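PDB 3HM4: chemotaxis protein CheX from Desulfovibrio desulfuricans subsp. desulfuricans str. G20, which probably acts as a CheY-P phosphatase that helps end the excitatory signal in bacterial chemotaxis. Local coordinates for residues K66-A69 with I70-K74. Sequence-based numbering, arbitrary orientation.
Sequences KQCA and IAVVK
Lys66 and Ile70 lie one turn apart on the same face of a helix, side by side and pointing the same way. The touch is aliphatic: Lys66 CG meets Ile70 CD1 at 3.9 Å. Ile70 extends its longer branch back toward the preceding turn, with CG1 beside its own backbone N (chi1 -69°) and 3.4 Å from Lys66 O. Ile70 N also donates to Lys66 O at 3.0 Å. The bond is fairly straight, with an N-H...O angle of 166°.

The next three turn-to-turn bonds follow the same i to i+4 pattern. Ala71 N donates to Gln67 O, Val72 N to Cys68 O and Val73 N to Ala69 O. Each valine also brings a methyl against the oxygen its own N-H binds. Val72 CG2 is 3.3 Å from Cys68 O, and Val73 CG2 is 3.3 Å from Ala69 O. In both, CG1 stands anti to the backbone N (chi1 169°), which leaves CG2 beside that N and turned back to the earlier turn. Cys68 SG makes a looser apolar contact with Val72 CG2 at 4.4 Å.

This is the start of the short helix 66-77, which follows strand 58-64 of the six-stranded antiparallel sheet and leads on to the long helix 84-109. Val73 packs on that long helix, against Asp87, Thr88 and Ala91, while Val72 rests on Ile27 and Ala69 on Val46.

At the N-terminal end of the helix, Asp45 OD2 accepts the backbone N-H of Lys66. Lys66 NZ forms a salt bridge with Asp125 OD1.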
ATOM      1  N   LYS A  66      -9.051  -4.217 -15.203  1.00 12.28           N
ATOM      2  CA  LYS A  66      -9.033  -5.677 -15.196  1.00 13.87           C
ATOM      3  C   LYS A  66      -8.355  -6.218 -16.455  1.00 13.96           C
ATOM      4  O   LYS A  66      -7.494  -7.091 -16.328  1.00 15.50           O
ATOM      5  CB  LYS A  66     -10.476  -6.178 -15.125  1.00 15.00           C
ATOM      6  CG  LYS A  66     -10.619  -7.671 -15.127  1.00 19.81           C
ATOM      7  CD  LYS A  66     -12.103  -8.053 -15.077  1.00 24.12           C
ATOM      8  CE  LYS A  66     -12.611  -7.985 -13.721  1.00 27.55           C
ATOM      9  NZ  LYS A  66     -12.023  -9.056 -12.814  1.00 33.73           N
ATOM     10  N   GLN A  67      -8.715  -5.706 -17.625  1.00 14.58           N
ATOM     11  CA  GLN A  67      -8.138  -6.202 -18.886  0.70 15.80           C
ATOM     12  C   GLN A  67      -6.607  -6.068 -18.882  1.00 14.53           C
ATOM     13  O   GLN A  67      -5.871  -6.999 -19.327  1.00 15.42           O
ATOM     14  CB  GLN A  67      -8.681  -5.405 -20.107  0.70 15.90           C
ATOM     15  CG  GLN A  67      -8.103  -5.850 -21.475  0.70 17.35           C
ATOM     16  CD  GLN A  67      -8.463  -4.962 -22.653  0.70 18.32           C
ATOM     17  OE1 GLN A  67      -9.012  -3.869 -22.515  0.70 22.55           O
ATOM     18  NE2 GLN A  67      -8.074  -5.415 -23.849  0.70 20.57           N
ATOM     19  N   CYS A  68      -6.137  -4.906 -18.421  1.00 13.31           N
ATOM     20  CA  CYS A  68      -4.703  -4.667 -18.453  1.00 12.50           C
ATOM     21  C   CYS A  68      -3.978  -5.568 -17.482  1.00 12.23           C
ATOM     22  O   CYS A  68      -2.949  -6.140 -17.839  1.00 13.03           O
ATOM     23  CB  CYS A  68      -4.445  -3.191 -18.208  1.00 12.57           C
ATOM     24  SG  CYS A  68      -2.720  -2.725 -18.483  1.00 13.86           S
ATOM     25  N   ALA A  69      -4.479  -5.716 -16.251  1.00 12.84           N
ATOM     26  CA  ALA A  69      -3.845  -6.598 -15.266  1.00 12.94           C
ATOM     27  C   ALA A  69      -3.800  -8.035 -15.776  1.00 13.27           C
ATOM     28  O   ALA A  69      -2.795  -8.732 -15.624  1.00 14.20           O
ATOM     29  CB  ALA A  69      -4.550  -6.556 -13.932  1.00 14.79           C
ATOM     30  N   ILE A  70      -4.879  -8.491 -16.405  1.00 13.22           N
ATOM     31  CA  ILE A  70      -4.880  -9.859 -16.991  1.00 14.42           C
ATOM     32  C   ILE A  70      -3.829  -9.989 -18.095  1.00 14.69           C
ATOM     33  O   ILE A  70      -3.055 -10.969 -18.121  1.00 15.66           O
ATOM     34  CB  ILE A  70      -6.270 -10.252 -17.495  1.00 16.35           C
ATOM     35  CG1 ILE A  70      -7.225 -10.447 -16.299  1.00 20.06           C
ATOM     36  CG2 ILE A  70      -6.197 -11.552 -18.325  1.00 17.70           C
ATOM     37  CD1 ILE A  70      -8.693 -10.646 -16.647  1.00 23.53           C
ATOM     38  N   ALA A  71      -3.741  -8.979 -18.954  1.00 15.08           N
ATOM     39  CA  ALA A  71      -2.745  -9.009 -20.062  1.00 14.60           C
ATOM     40  C   ALA A  71      -1.293  -9.041 -19.543  1.00 15.95           C
ATOM     41  O   ALA A  71      -0.430  -9.731 -20.102  1.00 17.68           O
ATOM     42  CB  ALA A  71      -2.948  -7.848 -21.032  1.00 17.15           C
ATOM     43  N   VAL A  72      -1.034  -8.296 -18.468  1.00 14.77           N
ATOM     44  CA  VAL A  72       0.290  -8.279 -17.851  1.00 15.28           C
ATOM     45  C   VAL A  72       0.636  -9.659 -17.290  1.00 15.72           C
ATOM     46  O   VAL A  72       1.724 -10.182 -17.555  1.00 17.02           O
ATOM     47  CB  VAL A  72       0.412  -7.199 -16.767  1.00 13.88           C
ATOM     48  CG1 VAL A  72       1.671  -7.343 -15.942  1.00 15.94           C
ATOM     49  CG2 VAL A  72       0.273  -5.825 -17.400  1.00 15.25           C
ATOM     50  N   VAL A  73      -0.295 -10.256 -16.564  1.00 14.82           N
ATOM     51  CA  VAL A  73      -0.100 -11.575 -15.966  1.00 16.82           C
ATOM     52  C   VAL A  73       0.134 -12.625 -17.086  1.00 18.16           C
ATOM     53  O   VAL A  73       1.041 -13.460 -16.970  1.00 18.99           O
ATOM     54  CB  VAL A  73      -1.272 -11.985 -15.032  1.00 17.80           C
ATOM     55  CG1 VAL A  73      -1.174 -13.470 -14.635  1.00 20.35           C
ATOM     56  CG2 VAL A  73      -1.326 -11.061 -13.805  1.00 17.77           C
ATOM     57  N   LYS A  74      -0.655 -12.560 -18.166  1.00 17.36           N
ATOM     58  CA  LYS A  74      -0.491 -13.494 -19.286  1.00 19.05           C
ATOM     59  C   LYS A  74       0.841 -13.283 -20.009  1.00 20.97           C
ATOM     60  O   LYS A  74       1.512 -14.259 -20.430  1.00 23.21           O
ATOM     61  CB  LYS A  74      -1.672 -13.397 -20.256  1.00 19.43           C
ATOM     62  CG  LYS A  74      -2.936 -13.967 -19.713  1.00 22.28           C
ATOM     63  CD  LYS A  74      -4.065 -13.949 -20.716  1.00 27.83           C
ATOM     64  CE  LYS A  74      -5.290 -14.620 -20.145  1.00 32.64           C
ATOM     65  NZ  LYS A  74      -6.348 -14.818 -21.162  1.00 39.29           N
TER